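PDB 4QO5: cytochrome c-552/4 domain-containing protein, which binds eight c-type hemes and, as a membrane-associated octaheme cytochrome c, probably carries electrons in the crenarchaeon Ignicoccus hospitalis. Local coordinates for residues A[319-324]-A[429-434]; A[337-342]-A[368-373]. All blocks are in the same frame, centred on the assembly; numbering follows the deposited sequence.

Contact 1: residues A[319-324]-A[429-434]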
loop_
_atom_site.group_PDB
_atom_site.type_symbol
_atom_site.label_atom_id
_atom_site.label_comp_id
_atom_site.label_asym_id
_atom_site.label_seq_id
_atom_site.Cartn_x
_atom_site.Cartn_y
_atom_site.Cartn_z
ATOM N N LEU A 319 4.735 -11.651 -22.241
ATOM C CA LEU A 319 4.490 -10.987 -23.517
ATOM C C LEU A 319 4.139 -11.966 -24.639
ATOM O O LEU A 319 4.873 -12.052 -25.628
ATOM C CB LEU A 319 5.715 -10.157 -23.905
ATOM C CG LEU A 319 6.046 -9.028 -22.920
ATOM C CD1 LEU A 319 7.450 -8.464 -23.165
ATOM C CD2 LEU A 319 4.979 -7.919 -22.981
ATOM N N ILE A 320 3.038 -12.711 -24.503
ATOM C CA ILE A 320 2.123 -12.638 -23.354
ATOM C C ILE A 320 2.475 -13.709 -22.309
ATOM O O ILE A 320 1.951 -13.693 -21.192
ATOM C CB ILE A 320 0.672 -12.845 -23.803
ATOM C CG1 ILE A 320 0.515 -14.251 -24.391
ATOM C CG2 ILE A 320 0.257 -11.745 -24.793
ATOM C CD1 ILE A 320 -0.897 -14.614 -24.792
ATOM N N TYR A 321 3.377 -14.620 -22.679
ATOM C CA TYR A 321 3.882 -15.651 -21.764
ATOM C C TYR A 321 5.243 -15.261 -21.186
ATOM O O TYR A 321 5.968 -14.473 -21.789
ATOM C CB TYR A 321 4.015 -16.981 -22.506
ATOM C CG TYR A 321 2.735 -17.398 -23.196
ATOM C CD1 TYR A 321 1.661 -17.896 -22.461
ATOM C CD2 TYR A 321 2.586 -17.262 -24.566
ATOM C CE1 TYR A 321 0.487 -18.267 -23.086
ATOM C CE2 TYR A 321 1.413 -17.627 -25.197
ATOM C CZ TYR A 321 0.362 -18.127 -24.445
ATOM O OH TYR A 321 -0.816 -18.494 -25.066
ATOM N N ALA A 322 5.590 -15.828 -20.033
ATOM C CA ALA A 322 6.935 -15.693 -19.489
ATOM C C ALA A 322 7.866 -16.484 -20.415
ATOM O O ALA A 322 7.494 -17.547 -20.929
ATOM C CB ALA A 322 7.005 -16.235 -18.063
ATOM N N HIS A 323 9.066 -15.961 -20.626
ATOM C CA HIS A 323 9.943 -16.480 -21.681
ATOM C C HIS A 323 11.409 -16.259 -21.325
ATOM O O HIS A 323 11.724 -15.406 -20.524
ATOM C CB HIS A 323 9.623 -15.767 -22.986
ATOM C CG HIS A 323 9.634 -14.276 -22.870
ATOM N ND1 HIS A 323 8.572 -13.567 -22.353
ATOM C CD2 HIS A 323 10.576 -13.357 -23.196
ATOM C CE1 HIS A 323 8.855 -12.276 -22.370
ATOM N NE2 HIS A 323 10.066 -12.120 -22.876
ATOM N N PRO A 324 12.326 -17.025 -21.953
ATOM C CA PRO A 324 13.735 -16.773 -21.625
ATOM C C PRO A 324 14.110 -15.323 -21.928
ATOM O O PRO A 324 13.543 -14.715 -22.840
ATOM C CB PRO A 324 14.493 -17.741 -22.556
ATOM C CG PRO A 324 13.511 -18.842 -22.829
ATOM C CD PRO A 324 12.149 -18.178 -22.848
ATOM N N GLU A 429 2.679 -23.044 -14.917
ATOM C CA GLU A 429 1.248 -22.977 -14.617
ATOM C C GLU A 429 0.612 -21.661 -15.068
ATOM O O GLU A 429 -0.461 -21.660 -15.673
ATOM C CB GLU A 429 0.989 -23.276 -13.138
ATOM C CG GLU A 429 1.304 -24.741 -12.839
ATOM C CD GLU A 429 1.234 -25.109 -11.373
ATOM O OE1 GLU A 429 0.966 -24.217 -10.536
ATOM O OE2 GLU A 429 1.458 -26.305 -11.064
ATOM N N THR A 430 1.274 -20.544 -14.813
ATOM C CA THR A 430 0.701 -19.271 -15.258
ATOM C C THR A 430 0.650 -19.187 -16.774
ATOM O O THR A 430 -0.306 -18.639 -17.334
ATOM C CB THR A 430 1.435 -18.039 -14.691
ATOM O OG1 THR A 430 2.832 -18.136 -14.984
ATOM C CG2 THR A 430 1.213 -17.945 -13.177
ATOM N N ASN A 431 1.662 -19.742 -17.447
ATOM C CA ASN A 431 1.637 -19.744 -18.894
ATOM C C ASN A 431 0.448 -20.560 -19.420
ATOM O O ASN A 431 -0.159 -20.184 -20.420
ATOM C CB ASN A 431 2.976 -20.242 -19.486
ATOM C CG ASN A 431 4.034 -19.143 -19.564
ATOM O OD1 ASN A 431 3.773 -17.977 -19.248
ATOM N ND2 ASN A 431 5.227 -19.508 -20.026
ATOM N N LYS A 432 0.108 -21.668 -18.753
ATOM C CA LYS A 432 -1.042 -22.463 -19.202
ATOM C C LYS A 432 -2.355 -21.709 -18.960
ATOM O O LYS A 432 -3.289 -21.798 -19.758
ATOM C CB LYS A 432 -1.090 -23.833 -18.499
ATOM C CG LYS A 432 -0.024 -24.827 -18.961
ATOM C CD LYS A 432 -0.295 -25.299 -20.382
ATOM C CE LYS A 432 0.604 -26.475 -20.764
ATOM N NZ LYS A 432 2.045 -26.164 -20.552
ATOM N N ALA A 433 -2.436 -20.988 -17.847
ATOM C CA ALA A 433 -3.638 -20.199 -17.556
ATOM C C ALA A 433 -3.812 -19.098 -18.606
ATOM O O ALA A 433 -4.924 -18.814 -19.044
ATOM C CB ALA A 433 -3.574 -19.594 -16.149
ATOM N N THR A 434 -2.696 -18.504 -19.018
ATOM C CA THR A 434 -2.690 -17.470 -20.049
ATOM C C THR A 434 -3.112 -18.041 -21.407
ATOM O O THR A 434 -3.808 -17.386 -22.180
ATOM C CB THR A 434 -1.313 -16.804 -20.127
ATOM O OG1 THR A 434 -1.048 -16.153 -18.879
ATOM C CG2 THR A 434 -1.250 -15.762 -21.256
HETATM O O HOH W 1 1.492 -14.851 -18.813
#
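A side-chain amide of the long helix 413-447 grips the connection just ahead of strand 323-324, the second strand of a small antiparallel hairpin, where Asn431 meets Ala322. The amide uses both ends on one residue: Ala322 N donates to Asn431 OD1 at 2.9 Å, on a lone pair in the carbonyl plane, and Asn431 ND2 gives a hydrogen to Ala322 O at 3.1 Å, nearly straight at 164°. Two bonds thus fix the rotation of the amide. Were Asn431 replaced by an alanine, the N-H and C=O of Ala322 would probably lose both mates in a buried setting. Tyr321 lies beside the same turn, its ring plane 80° from the amide. Its edge atom CE1 comes within 3.3 Å of Asn431 O, and the Thr434 methyl CG2 lies 3.6 Å from the same CE1. That methyl stands anti to the backbone N of Thr434, which directs it also to Ile320 CD1, 3.7 Å away. A water joins Ile320 O, to which it donates at 2.7 Å, with Thr434 OG1. The hairpin pairs strand 323-324 antiparallel with 314-315; helix 464-485 also packs here, with Trp473 on Ile320 and Arg481 on both Ala322 and Asn431, while helix 498-520 reaches Thr430 through Trp498.

Contact 2: residues A[337-342]-A[368-373]; sequences EAMPES and SLAPDI
Glu337 meets Ser368 through its backbone, its carbonyl O lying 3.2 Å from Ser368 CB; this oxygen is buried with no polar partner in the model. At Ala338 the carbonyl turns to polar use, accepting from Leu369 N at 2.9 Å in the carbonyl plane, the one hydrogen bond between 337-342 and 368-373. Its methyl CB meets Leu369 CD1 at 4.2 Å. On the facing segment Ser368 OG, placed between its own N and carbonyl carbon (chi1 54°), donates forward to Ala370 O from above the carbonyl plane, and is also hydrogen-bonded to Leu379 N. Met339 follows, curling its chain so that CE touches the Ala370 methyl, and it also rests on Leu358. Here the two segments run side by side in the same direction, and the first passes from the end of strand 336-337 into helix 341-349, with Pro340 at the N-cap position. The Pro340 ring packs along the other chain: CD sits 3.6 Å from Ala370 O, and CB sits 3.9 Å from Asp372 CG. Asp372 holds its carboxylate anti to its backbone N (chi1 -169°), which brings its CG over Pro340 CB; OD1 accepts from Lys374 N. Past Glu341, Ser342 faces Ile373, whose CG2 lies 3.4 Å from Ser342 O; Ile373 itself packs on Met152 of the second subunit.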
loop_
_atom_site.group_PDB
_atom_site.type_symbol
_atom_site.label_atom_id
_atom_site.label_comp_id
_atom_site.label_asym_id
_atom_site.label_seq_id
_atom_site.Cartn_x
_atom_site.Cartn_y
_atom_site.Cartn_z
ATOM N N GLU A 337 7.226 -16.096 -35.125
ATOM C CA GLU A 337 6.049 -16.690 -35.750
ATOM C C GLU A 337 4.927 -16.790 -34.710
ATOM O O GLU A 337 5.122 -17.342 -33.628
ATOM C CB GLU A 337 6.378 -18.077 -36.302
ATOM C CG GLU A 337 6.233 -18.193 -37.808
ATOM C CD GLU A 337 6.709 -19.533 -38.327
ATOM O OE1 GLU A 337 7.539 -20.171 -37.641
ATOM O OE2 GLU A 337 6.252 -19.947 -39.417
ATOM N N ALA A 338 3.759 -16.246 -35.037
ATOM C CA ALA A 338 2.696 -16.076 -34.047
ATOM C C ALA A 338 1.939 -17.362 -33.712
ATOM O O ALA A 338 1.615 -17.619 -32.551
ATOM C CB ALA A 338 1.727 -15.003 -34.508
ATOM N N MET A 339 1.653 -18.160 -34.733
ATOM C CA MET A 339 0.766 -19.305 -34.584
ATOM C C MET A 339 1.241 -20.495 -35.409
ATOM O O MET A 339 1.221 -20.445 -36.639
ATOM C CB MET A 339 -0.644 -18.917 -35.031
ATOM C CG MET A 339 -1.645 -20.064 -35.054
ATOM S SD MET A 339 -2.101 -20.636 -33.405
ATOM C CE MET A 339 -2.686 -19.110 -32.666
ATOM N N PRO A 340 1.677 -21.571 -34.737
ATOM C CA PRO A 340 2.059 -22.782 -35.472
ATOM C C PRO A 340 0.848 -23.355 -36.208
ATOM O O PRO A 340 -0.252 -23.324 -35.664
ATOM C CB PRO A 340 2.517 -23.734 -34.364
ATOM C CG PRO A 340 2.915 -22.836 -33.230
ATOM C CD PRO A 340 1.958 -21.680 -33.295
ATOM N N GLU A 341 1.044 -23.856 -37.423
ATOM C CA GLU A 341 -0.072 -24.345 -38.233
ATOM C C GLU A 341 -0.758 -25.581 -37.640
ATOM O O GLU A 341 -1.956 -25.792 -37.845
ATOM C CB GLU A 341 0.378 -24.635 -39.671
ATOM C CG GLU A 341 -0.766 -25.043 -40.598
ATOM C CD GLU A 341 -0.447 -26.265 -41.443
ATOM O OE1 GLU A 341 0.729 -26.432 -41.830
ATOM O OE2 GLU A 341 -1.374 -27.062 -41.717
ATOM N N SER A 342 -0.004 -26.399 -36.911
ATOM C CA SER A 342 -0.576 -27.605 -36.322
ATOM C C SER A 342 -1.533 -27.220 -35.201
ATOM O O SER A 342 -2.555 -27.870 -34.986
ATOM C CB SER A 342 0.517 -28.541 -35.802
ATOM O OG SER A 342 0.967 -28.141 -34.522
ATOM N N SER A 368 5.663 -16.972 -29.253
ATOM C CA SER A 368 4.437 -17.167 -30.027
ATOM C C SER A 368 3.180 -17.085 -29.151
ATOM O O SER A 368 3.266 -17.107 -27.921
ATOM C CB SER A 368 4.476 -18.511 -30.746
ATOM O OG SER A 368 4.737 -19.572 -29.838
ATOM N N LEU A 369 2.016 -17.003 -29.791
ATOM C CA LEU A 369 0.750 -16.853 -29.068
ATOM C C LEU A 369 0.256 -18.172 -28.496
ATOM O O LEU A 369 -0.581 -18.198 -27.589
ATOM C CB LEU A 369 -0.321 -16.268 -29.986
ATOM C CG LEU A 369 -0.017 -14.883 -30.552
ATOM C CD1 LEU A 369 -1.138 -14.430 -31.477
ATOM C CD2 LEU A 369 0.209 -13.865 -29.435
ATOM N N ALA A 370 0.765 -19.270 -29.041
ATOM C CA ALA A 370 0.365 -20.595 -28.596
ATOM C C ALA A 370 1.523 -21.549 -28.837
ATOM O O ALA A 370 2.326 -21.329 -29.745
ATOM C CB ALA A 370 -0.870 -21.052 -29.364
ATOM N N PRO A 371 1.623 -22.612 -28.024
ATOM C CA PRO A 371 2.669 -23.598 -28.304
ATOM C C PRO A 371 2.283 -24.450 -29.510
ATOM O O PRO A 371 1.141 -24.387 -29.960
ATOM C CB PRO A 371 2.700 -24.444 -27.029
ATOM C CG PRO A 371 1.322 -24.313 -26.454
ATOM C CD PRO A 371 0.839 -22.945 -26.819
ATOM N N ASP A 372 3.224 -25.221 -30.044
ATOM C CA ASP A 372 2.893 -26.147 -31.117
ATOM C C ASP A 372 2.290 -27.388 -30.474
ATOM O O ASP A 372 2.880 -27.969 -29.566
ATOM C CB ASP A 372 4.137 -26.493 -31.933
ATOM C CG ASP A 372 3.814 -27.246 -33.215
ATOM O OD1 ASP A 372 2.753 -27.905 -33.293
ATOM O OD2 ASP A 372 4.626 -27.160 -34.160
ATOM N N ILE A 373 1.107 -27.779 -30.939
ATOM C CA ILE A 373 0.344 -28.842 -30.298
ATOM C C ILE A 373 1.036 -30.199 -30.436
ATOM O O ILE A 373 0.920 -31.055 -29.559
ATOM C CB ILE A 373 -1.119 -28.896 -30.818
ATOM C CG1 ILE A 373 -1.981 -29.779 -29.911
ATOM C CG2 ILE A 373 -1.174 -29.362 -32.264
ATOM C CD1 ILE A 373 -3.426 -29.337 -29.826
#

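In the fold
Contacts 1 and 2 lie on the same side of the chain's centre, with their centres about 14 Å apart, and Tyr321 joins them. While the ring of Tyr321 belongs to contact 1, its OH reaches Leu369 O of contact 2 at 2.6 Å, a probable hydrogen bond, and its CE2 packs against Ser368 O at 3.3 Å. Segments 337-342 and 368-373 fall between the two segments of contact 1 in sequence. Leu319 touches a heme c, the side chain of Ala322 is about 8 Å from one, and that of Leu369 is about 13 Å from one. Contact 2 lies farther from the chain's centre, about 29 Å against 20 Å (centre to centre), away from annotated sites.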